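PDB 3WCZ: aldo-keto reductase AKR2E4 from Bombyx mori, which catalyses the NADP-dependent reduction of carbonyl substrates, above all 3-dehydroecdysone, and may help to regulate moulting in the silkworm. Local coordinates for residues P6-N11 / I16-L21; Q39-A44 / E62-G67; Q141-A146 / R153-S158; F160-I165 / V193-S198. All blocks are in the same frame, centred on the assembly; numbering follows the deposited sequence. Where two conformers were deposited one is given.

Interaction 1 (P6-N11 / I16-L21); sequences PCIQLN and IPIVAL
Ile18 packs along Pro6, Cys7 and Ile8, with CG2 and CD1 meeting Ile8 and Pro6. Its CG2 presses on Ile8 CG1 at 3.4 Å, tighter than ordinary van der Waals contact, with the two side chains crossing at about a right angle. Its CG1 sits between the backbone N and the carbonyl carbon (chi1 69°), which sends CD1 the other way, to 3.7 Å from the ring carbon CG of Pro6. Ile16 CG2 lies between Ile8 CB and Leu10, 3.9 Å from Leu10 CD2. Three backbone bonds set this spacing: Ile8 N to Ile16 O at 2.9 Å, Ile16 N to Ile8 O at 3.0 Å, and Ile18 N to Pro6 O at 2.9 Å. They make an antiparallel hairpin of strands 7-9 and 15-17, of the kind that plugs the N-terminal end of the barrel in aldo-keto reductases. Cys7 and Pro17 form the non-hydrogen-bonded pair, their CA atoms 4.2 Å apart and their side chains diverging. Farther out, Phe273 touches both Pro6 and Ile18, while Leu10 and Ile16 rest on Ile178 of a barrel strand. Pro17 O is hydrogen-bonded to His51 ND1, and Phe83 packs on Ile16 and Pro17.

Interaction 2 (Q39-A44 / E62-G67); sequences QAVYWA and EQVGQG
Val41 faces Val64 and Gly67 with its two methyls turned by a chi1 of 166°, which puts CG1 opposite the backbone N and swings CG2 back beside it. CG1 thereby falls over the backbone of the other helix, 3.9 Å from Gly67 C and 4.0 Å from Val64 O, while CG2 meets Val64 CG2 at 4.2 Å. Tyr42, with CG likewise trans to its N (chi1 -172°), turns its ring so that the edge at CD1 passes Gly67 O, 4.0 Å away and near the ring plane. No hydrogen bond crosses the contact, which is a matter of shape. Gly67 has no side chain on the side facing Val41, and here the helices draw together: the CA atoms of Tyr42 and Gly67 are 4.9 Å apart, and the local axes approach to 7.9 Å at a crossing angle of -37°. Such side-by-side, roughly parallel packing is what successive outer helices of a TIM barrel show. The Tyr42 hydroxyl lies beyond the contact and is hydrogen-bonded to Asn74 ND2. Ile68 extends the apolar seam beyond Val41, Val37 of helix 35-46 also touches Val64, and on its other flank helix 35-46 is packed by Ile266 of helix 263-270 through Ala40, Trp43 and Ala44.

Interaction 3 (Q141-A146 / R153-S158); sequences QGMQDA and RSIGVS
Ile155 drives its side chain into the strand-facing side of the helix at Met143 and Gln144, and this is the tight half of the contact. CG2 comes to 3.5 Å from Met143 O. CG1 lies between the backbone N and the carbonyl carbon (chi1 54°), and from there CD1 is carried on to the helix backbone, 3.7 Å from Gln144 N, with Met143 CB at 3.9 Å and Gln144 CG at 4.0 Å from the same methyl. One methyl thus covers a peptide link and the roots of two side chains, and the Gln144 chain crosses Ile155 at about a right angle. The thioether of Met143 is loose only towards this strand segment: bent at both chi2 and chi3, it turns inward so that CE approaches Gly156 O at 3.9 Å, and Val98, Tyr117 and Ile119 complete its packing. On the helix flank turned from the strand, Gln141 and Asp145 reach the partly exposed surface and touch Arg95 instead. The buried amide of Gln144 does not rely on the strand: OE1 receives weak hydrogen bonds from Tyr173 N and Ile174 N. Helix and strand run at 145° to each other, the usual reversal of an α/β barrel unit in which a helix returns to the next strand. Strand 152-158 lies between strands 114-119 and 178-182, ending at the NADP-binding Ser158, while helix 136-148 packs beside helix 95-109, through Met143 on Val98 and Ala146 on Leu102.

Interaction 4 (F160-I165 / V193-S198); sequences FNATQI and VAHCQS
His195 reaches across to Ala162 and Ile165 from the neighbouring helix. Its CB is the stem, holding CG trans to the backbone N (chi1 -178°), a torsion that points the imidazole away from its own helix towards Ala162. At CG the ring first meets the Ala162 methyl, at 4.2 Å. CD2 is closer, 3.7 Å from Ala162 CB, and has Ile165 CG2 at 4.1 Å as well. At the tip, NE2 gives Ala162 O a weak hydrogen bond of 3.3 Å, bent to 124° at the hydrogen; Thr166 OG1 is a second weak partner of that nitrogen. Ala162 O is hydrogen-bonded to Thr166 OG1 too, and the imidazole shares the carbonyl. Deeper in, Ile165 CG1 touches Cys196 SG at 4.1 Å, next to Asn179 of strand 178-182. Two outer helices of the barrel, 162-170 and 190-198, are joined here across that strand. The first begins in a capping box: Gln164 N donates to Asn161 OD1 at 2.9 Å, nearly straight along the side-chain C=O, and Asn161 N returns a bond to Gln164 OE1, fixing the turn that carries Ala162. With weak polar links from NE2 to Ala162 O and Thr166 OG1, cohesion here probably rests mainly on apolar packing.

How the interactions relate
The four contacts lie in series along the chain; none nests within or crosses another. Interaction 1 closes a short hairpin at the N terminus, whose second segment runs into the first barrel strand, where Leu21 touches interaction 2 at Ala40, Val41 and Ala44. Interaction 2 closes a helix-strand-helix loop through strand 51-53. Interaction 3 closes the short return from helix 136-148 to strand 152-158. It touches interaction 1 where Leu10 CD1 meets Ser154 OG, and interaction 4 where Val157 CG2 meets Ile165 CD1. Interaction 4 then spans strand 178-182. Interactions 2 and 4, their centres about 32 Å apart, lie on opposite sides of the chain's centre.

Interaction 1 (P6-N11 / I16-L21)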
# COMPACT_ATOMS: atom_id res chain seq x y z
N PRO A 6 -0.77 16.07 0.08
CA PRO A 6 0.41 16.44 0.85
C PRO A 6 1.30 15.25 1.08
O PRO A 6 0.92 14.10 0.79
CB PRO A 6 -0.17 16.88 2.20
CG PRO A 6 -1.58 16.70 2.14
CD PRO A 6 -2.00 16.06 0.89
N CYS A 7 2.47 15.48 1.66
CA CYS A 7 3.37 14.39 2.01
C CYS A 7 3.60 14.11 3.52
O CYS A 7 3.37 14.97 4.38
CB CYS A 7 4.70 14.67 1.36
SG CYS A 7 4.65 14.63 -0.41
N ILE A 8 4.01 12.88 3.84
CA ILE A 8 4.66 12.58 5.12
C ILE A 8 6.20 12.59 4.87
O ILE A 8 6.69 12.11 3.83
CB ILE A 8 4.19 11.21 5.68
CG1 ILE A 8 2.71 11.26 6.12
CG2 ILE A 8 5.05 10.79 6.85
CD1 ILE A 8 2.13 9.95 6.71
N GLN A 9 6.97 13.21 5.75
CA GLN A 9 8.42 13.12 5.65
C GLN A 9 8.85 11.84 6.35
O GLN A 9 8.52 11.65 7.50
CB GLN A 9 9.12 14.32 6.28
CG GLN A 9 10.57 14.17 6.10
CD GLN A 9 11.43 15.35 6.55
OE1 GLN A 9 12.66 15.25 6.56
NE2 GLN A 9 10.79 16.47 6.89
N LEU A 10 9.55 10.95 5.64
CA LEU A 10 9.97 9.65 6.23
C LEU A 10 11.21 9.79 7.12
O LEU A 10 11.90 10.81 7.09
CB LEU A 10 10.24 8.64 5.13
CG LEU A 10 9.01 8.36 4.26
CD1 LEU A 10 9.35 7.57 3.01
CD2 LEU A 10 7.87 7.71 5.10
N ASN A 11 11.49 8.74 7.90
CA ASN A 11 12.64 8.77 8.79
C ASN A 11 14.00 8.89 8.09
O ASN A 11 15.00 9.16 8.75
CB ASN A 11 12.59 7.60 9.79
CG ASN A 11 12.63 6.22 9.13
OD1 ASN A 11 13.18 6.03 8.05
ND2 ASN A 11 12.05 5.24 9.82
N ILE A 16 6.95 11.44 0.94
CA ILE A 16 6.07 10.50 0.26
C ILE A 16 4.66 11.07 0.22
O ILE A 16 4.12 11.52 1.25
CB ILE A 16 6.10 9.17 1.00
CG1 ILE A 16 5.36 8.08 0.24
CG2 ILE A 16 5.58 9.30 2.42
CD1 ILE A 16 5.61 6.69 0.80
N PRO A 17 4.05 11.08 -0.97
CA PRO A 17 2.66 11.56 -1.03
C PRO A 17 1.76 10.63 -0.26
O PRO A 17 1.91 9.41 -0.36
CB PRO A 17 2.33 11.52 -2.53
CG PRO A 17 3.69 11.50 -3.21
CD PRO A 17 4.59 10.74 -2.29
N ILE A 18 0.80 11.18 0.47
CA ILE A 18 0.04 10.40 1.43
C ILE A 18 -1.23 9.71 0.88
O ILE A 18 -1.96 9.11 1.63
CB ILE A 18 -0.29 11.23 2.69
CG1 ILE A 18 -1.28 12.33 2.36
CG2 ILE A 18 1.01 11.77 3.27
CD1 ILE A 18 -1.49 13.24 3.55
N VAL A 19 -1.45 9.79 -0.43
CA VAL A 19 -2.41 8.91 -1.10
C VAL A 19 -1.67 8.20 -2.23
O VAL A 19 -0.98 8.85 -2.99
CB VAL A 19 -3.62 9.68 -1.68
CG1 VAL A 19 -4.56 8.74 -2.35
CG2 VAL A 19 -4.34 10.50 -0.57
N ALA A 20 -1.82 6.88 -2.31
CA ALA A 20 -1.25 6.09 -3.39
C ALA A 20 -2.34 5.40 -4.19
O ALA A 20 -3.31 4.90 -3.62
CB ALA A 20 -0.29 5.04 -2.83
N LEU A 21 -2.16 5.37 -5.50
CA LEU A 21 -3.03 4.54 -6.33
C LEU A 21 -2.68 3.07 -6.17
O LEU A 21 -1.53 2.68 -6.39
CB LEU A 21 -2.90 4.92 -7.80
CG LEU A 21 -3.78 4.07 -8.74
CD1 LEU A 21 -5.27 4.42 -8.60
CD2 LEU A 21 -3.36 4.20 -10.18

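Interaction 2 (Q39-A44 / E62-G67)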
# COMPACT_ATOMS: atom_id res chain seq x y z
N GLN A 39 -4.15 2.60 -17.98
CA GLN A 39 -5.05 3.75 -18.06
C GLN A 39 -5.29 4.37 -16.69
O GLN A 39 -5.34 5.60 -16.57
CB GLN A 39 -6.37 3.31 -18.70
CG GLN A 39 -7.33 4.46 -19.00
CD GLN A 39 -6.74 5.45 -19.99
OE1 GLN A 39 -6.40 5.06 -21.12
NE2 GLN A 39 -6.56 6.70 -19.58
N ALA A 40 -5.46 3.54 -15.66
CA ALA A 40 -5.70 4.05 -14.31
C ALA A 40 -4.51 4.86 -13.80
O ALA A 40 -4.68 5.90 -13.18
CB ALA A 40 -5.96 2.90 -13.37
N VAL A 41 -3.30 4.35 -14.03
CA VAL A 41 -2.09 5.08 -13.64
C VAL A 41 -2.04 6.44 -14.31
O VAL A 41 -1.76 7.47 -13.67
CB VAL A 41 -0.83 4.25 -13.92
CG1 VAL A 41 0.44 5.10 -13.84
CG2 VAL A 41 -0.76 3.11 -12.93
N TYR A 42 -2.31 6.46 -15.61
CA TYR A 42 -2.35 7.73 -16.34
C TYR A 42 -3.39 8.69 -15.78
O TYR A 42 -3.11 9.84 -15.50
CB TYR A 42 -2.58 7.48 -17.83
CG TYR A 42 -2.43 8.73 -18.64
CD1 TYR A 42 -1.20 9.08 -19.17
CD2 TYR A 42 -3.51 9.60 -18.83
CE1 TYR A 42 -1.03 10.25 -19.89
CE2 TYR A 42 -3.35 10.76 -19.55
CZ TYR A 42 -2.11 11.07 -20.09
OH TYR A 42 -1.93 12.23 -20.82
N TRP A 43 -4.62 8.20 -15.62
CA TRP A 43 -5.68 9.03 -15.09
C TRP A 43 -5.36 9.57 -13.68
O TRP A 43 -5.68 10.70 -13.33
CB TRP A 43 -6.98 8.24 -15.03
CG TRP A 43 -7.74 8.19 -16.30
CD1 TRP A 43 -7.69 9.09 -17.33
CD2 TRP A 43 -8.73 7.21 -16.66
NE1 TRP A 43 -8.60 8.74 -18.31
CE2 TRP A 43 -9.24 7.59 -17.93
CE3 TRP A 43 -9.22 6.06 -16.06
CZ2 TRP A 43 -10.21 6.85 -18.60
CZ3 TRP A 43 -10.20 5.32 -16.72
CH2 TRP A 43 -10.68 5.72 -17.97
N ALA A 44 -4.75 8.71 -12.85
CA ALA A 44 -4.40 9.11 -11.49
C ALA A 44 -3.41 10.26 -11.53
O ALA A 44 -3.59 11.27 -10.87
CB ALA A 44 -3.85 7.94 -10.71
N GLU A 62 4.51 -3.87 -15.87
CA GLU A 62 4.65 -3.39 -17.23
C GLU A 62 3.59 -2.33 -17.54
O GLU A 62 3.90 -1.28 -18.14
CB GLU A 62 4.53 -4.58 -18.21
CG GLU A 62 4.43 -4.21 -19.68
CD GLU A 62 4.33 -5.44 -20.59
OE1 GLU A 62 4.38 -6.58 -20.07
OE2 GLU A 62 4.22 -5.27 -21.82
N GLN A 63 2.35 -2.57 -17.13
CA GLN A 63 1.26 -1.63 -17.35
C GLN A 63 1.49 -0.33 -16.55
O GLN A 63 1.26 0.77 -17.05
CB GLN A 63 -0.08 -2.23 -16.94
CG GLN A 63 -0.66 -3.21 -17.94
CD GLN A 63 0.19 -4.45 -18.12
OE1 GLN A 63 0.71 -5.02 -17.17
NE2 GLN A 63 0.35 -4.87 -19.38
N VAL A 64 1.94 -0.47 -15.31
CA VAL A 64 2.28 0.70 -14.52
C VAL A 64 3.36 1.52 -15.22
O VAL A 64 3.27 2.74 -15.31
CB VAL A 64 2.71 0.28 -13.10
CG1 VAL A 64 3.22 1.48 -12.35
CG2 VAL A 64 1.57 -0.37 -12.36
N GLY A 65 4.38 0.83 -15.73
CA GLY A 65 5.42 1.50 -16.46
C GLY A 65 4.94 2.18 -17.72
O GLY A 65 5.40 3.26 -18.05
N GLN A 66 4.01 1.55 -18.42
CA GLN A 66 3.40 2.15 -19.62
C GLN A 66 2.67 3.45 -19.25
O GLN A 66 2.80 4.44 -19.96
CB GLN A 66 2.45 1.16 -20.32
CG GLN A 66 3.15 0.01 -21.00
CD GLN A 66 2.17 -1.10 -21.40
OE1 GLN A 66 1.06 -1.20 -20.88
NE2 GLN A 66 2.58 -1.94 -22.34
N GLY A 67 1.89 3.42 -18.18
CA GLY A 67 1.15 4.59 -17.74
C GLY A 67 2.04 5.72 -17.31
O GLY A 67 1.82 6.87 -17.68

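Interaction 3 (Q141-A146 / R153-S158)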
# COMPACT_ATOMS: atom_id res chain seq x y z
N GLN A 141 18.98 -7.27 4.79
CA GLN A 141 20.30 -6.88 4.38
C GLN A 141 20.40 -6.66 2.87
O GLN A 141 21.05 -5.72 2.42
CB GLN A 141 21.30 -7.88 4.84
CG GLN A 141 22.61 -7.40 4.49
CD GLN A 141 23.64 -8.27 5.02
OE1 GLN A 141 23.38 -9.11 5.89
NE2 GLN A 141 24.84 -8.08 4.53
N GLY A 142 19.70 -7.48 2.08
CA GLY A 142 19.62 -7.25 0.65
C GLY A 142 18.92 -5.92 0.36
O GLY A 142 19.27 -5.24 -0.59
N MET A 143 17.89 -5.59 1.14
CA MET A 143 17.19 -4.31 1.00
C MET A 143 18.15 -3.15 1.29
O MET A 143 18.14 -2.15 0.55
CB MET A 143 15.97 -4.22 1.92
CG MET A 143 14.91 -5.29 1.65
SD MET A 143 14.06 -5.21 0.05
CE MET A 143 12.93 -3.85 0.40
N GLN A 144 18.95 -3.27 2.35
CA GLN A 144 19.95 -2.26 2.70
C GLN A 144 20.93 -2.09 1.56
O GLN A 144 21.30 -0.97 1.22
CB GLN A 144 20.64 -2.61 4.03
CG GLN A 144 19.70 -2.46 5.22
CD GLN A 144 20.23 -2.96 6.53
OE1 GLN A 144 19.83 -2.43 7.60
NE2 GLN A 144 21.17 -3.90 6.50
N ASP A 145 21.32 -3.19 0.93
CA ASP A 145 22.21 -3.13 -0.23
C ASP A 145 21.57 -2.38 -1.41
O ASP A 145 22.23 -1.56 -2.06
CB ASP A 145 22.59 -4.54 -0.69
CG ASP A 145 23.44 -5.32 0.31
OD1 ASP A 145 24.03 -4.73 1.23
OD2 ASP A 145 23.47 -6.57 0.15
N ALA A 146 20.31 -2.67 -1.71
CA ALA A 146 19.62 -1.98 -2.81
C ALA A 146 19.57 -0.48 -2.56
O ALA A 146 19.72 0.29 -3.51
CB ALA A 146 18.23 -2.51 -2.98
N ARG A 153 15.37 4.41 -3.21
CA ARG A 153 15.63 5.60 -2.40
C ARG A 153 15.32 5.32 -0.94
O ARG A 153 16.06 5.75 -0.04
CB ARG A 153 14.78 6.78 -2.87
CG ARG A 153 15.11 7.26 -4.26
CD ARG A 153 16.39 8.06 -4.32
NE ARG A 153 16.59 8.63 -5.65
CZ ARG A 153 17.41 8.14 -6.58
NH1 ARG A 153 18.15 7.05 -6.35
NH2 ARG A 153 17.49 8.76 -7.75
N SER A 154 14.23 4.61 -0.70
CA SER A 154 13.81 4.20 0.64
C SER A 154 13.42 2.73 0.64
O SER A 154 13.02 2.20 -0.39
CB SER A 154 12.58 4.99 1.11
OG SER A 154 12.86 6.38 1.20
N ILE A 155 13.51 2.11 1.81
CA ILE A 155 13.19 0.71 1.98
C ILE A 155 12.24 0.52 3.16
O ILE A 155 12.32 1.22 4.16
CB ILE A 155 14.46 -0.19 2.14
CG1 ILE A 155 15.39 0.32 3.26
CG2 ILE A 155 15.18 -0.27 0.80
CD1 ILE A 155 16.53 -0.66 3.51
N GLY A 156 11.31 -0.42 3.01
CA GLY A 156 10.38 -0.75 4.08
C GLY A 156 9.85 -2.16 3.95
O GLY A 156 10.40 -2.99 3.20
N VAL A 157 8.81 -2.43 4.71
CA VAL A 157 8.25 -3.77 4.76
C VAL A 157 6.74 -3.73 4.63
O VAL A 157 6.11 -2.65 4.67
CB VAL A 157 8.68 -4.50 6.07
CG1 VAL A 157 10.19 -4.65 6.13
CG2 VAL A 157 8.11 -3.79 7.33
N SER A 158 6.15 -4.91 4.49
CA SER A 158 4.70 -5.02 4.41
C SER A 158 4.30 -6.31 5.13
O SER A 158 5.04 -7.31 5.10
CB SER A 158 4.31 -5.07 2.93
OG SER A 158 2.91 -5.09 2.73

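Interaction 4 (F160-I165 / V193-S198)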
# COMPACT_ATOMS: atom_id res chain seq x y z
N PHE A 160 4.22 -7.02 8.22
CA PHE A 160 5.00 -7.37 9.41
C PHE A 160 4.19 -7.08 10.67
O PHE A 160 3.60 -6.00 10.81
CB PHE A 160 6.32 -6.60 9.50
CG PHE A 160 7.45 -7.20 8.69
CD1 PHE A 160 7.27 -7.55 7.36
CD2 PHE A 160 8.72 -7.35 9.24
CE1 PHE A 160 8.32 -8.07 6.63
CE2 PHE A 160 9.77 -7.90 8.50
CZ PHE A 160 9.57 -8.23 7.21
N ASN A 161 4.18 -8.00 11.62
CA ASN A 161 3.48 -7.77 12.88
C ASN A 161 4.37 -7.07 13.89
O ASN A 161 5.53 -6.73 13.61
CB ASN A 161 2.88 -9.09 13.40
CG ASN A 161 3.92 -10.09 13.84
OD1 ASN A 161 5.01 -9.74 14.29
ND2 ASN A 161 3.58 -11.37 13.70
N ALA A 162 3.84 -6.82 15.07
CA ALA A 162 4.57 -5.98 16.01
C ALA A 162 5.88 -6.61 16.46
O ALA A 162 6.89 -5.92 16.59
CB ALA A 162 3.70 -5.64 17.22
N THR A 163 5.86 -7.91 16.72
CA THR A 163 7.06 -8.62 17.14
C THR A 163 8.13 -8.59 16.05
O THR A 163 9.33 -8.45 16.32
CB THR A 163 6.71 -10.08 17.54
OG1 THR A 163 5.93 -10.04 18.74
CG2 THR A 163 7.96 -10.91 17.75
N GLN A 164 7.70 -8.74 14.81
CA GLN A 164 8.61 -8.71 13.68
C GLN A 164 9.19 -7.32 13.46
O GLN A 164 10.37 -7.17 13.16
CB GLN A 164 7.90 -9.20 12.41
CG GLN A 164 7.53 -10.65 12.51
CD GLN A 164 6.58 -11.12 11.41
OE1 GLN A 164 5.77 -10.35 10.87
NE2 GLN A 164 6.69 -12.38 11.07
N ILE A 165 8.37 -6.30 13.63
CA ILE A 165 8.85 -4.93 13.54
C ILE A 165 9.91 -4.66 14.63
O ILE A 165 10.98 -4.13 14.32
CB ILE A 165 7.69 -3.92 13.65
CG1 ILE A 165 6.87 -3.91 12.37
CG2 ILE A 165 8.22 -2.53 13.96
CD1 ILE A 165 7.59 -3.39 11.15
N VAL A 193 -0.55 -0.17 14.45
CA VAL A 193 -0.32 1.18 13.95
C VAL A 193 0.38 2.04 15.00
O VAL A 193 1.37 2.72 14.71
CB VAL A 193 -1.62 1.83 13.47
CG1 VAL A 193 -1.44 3.30 13.24
CG2 VAL A 193 -2.10 1.15 12.21
N ALA A 194 -0.12 2.00 16.22
CA ALA A 194 0.49 2.78 17.30
C ALA A 194 1.95 2.36 17.52
O ALA A 194 2.83 3.19 17.72
CB ALA A 194 -0.31 2.64 18.58
N HIS A 195 2.21 1.06 17.49
CA HIS A 195 3.57 0.55 17.67
C HIS A 195 4.49 1.11 16.59
O HIS A 195 5.57 1.63 16.86
CB HIS A 195 3.50 -0.97 17.63
CG HIS A 195 4.80 -1.67 17.85
ND1 HIS A 195 5.47 -1.63 19.05
CD2 HIS A 195 5.51 -2.47 17.04
CE1 HIS A 195 6.56 -2.37 18.96
NE2 HIS A 195 6.61 -2.89 17.75
N CYS A 196 4.08 0.98 15.34
CA CYS A 196 4.91 1.46 14.25
C CYS A 196 5.15 2.96 14.37
O CYS A 196 6.29 3.43 14.25
CB CYS A 196 4.29 1.12 12.90
SG CYS A 196 4.31 -0.66 12.53
N GLN A 197 4.09 3.72 14.61
CA GLN A 197 4.23 5.16 14.69
C GLN A 197 5.14 5.56 15.83
O GLN A 197 5.95 6.50 15.68
CB GLN A 197 2.86 5.81 14.79
CG GLN A 197 2.09 5.69 13.47
CD GLN A 197 0.69 6.26 13.54
OE1 GLN A 197 0.11 6.42 14.62
NE2 GLN A 197 0.12 6.55 12.36
N SER A 198 5.06 4.85 16.95
CA SER A 198 5.93 5.16 18.08
C SER A 198 7.41 4.99 17.73
O SER A 198 8.28 5.62 18.36
CB SER A 198 5.61 4.31 19.31
OG SER A 198 6.08 2.98 19.18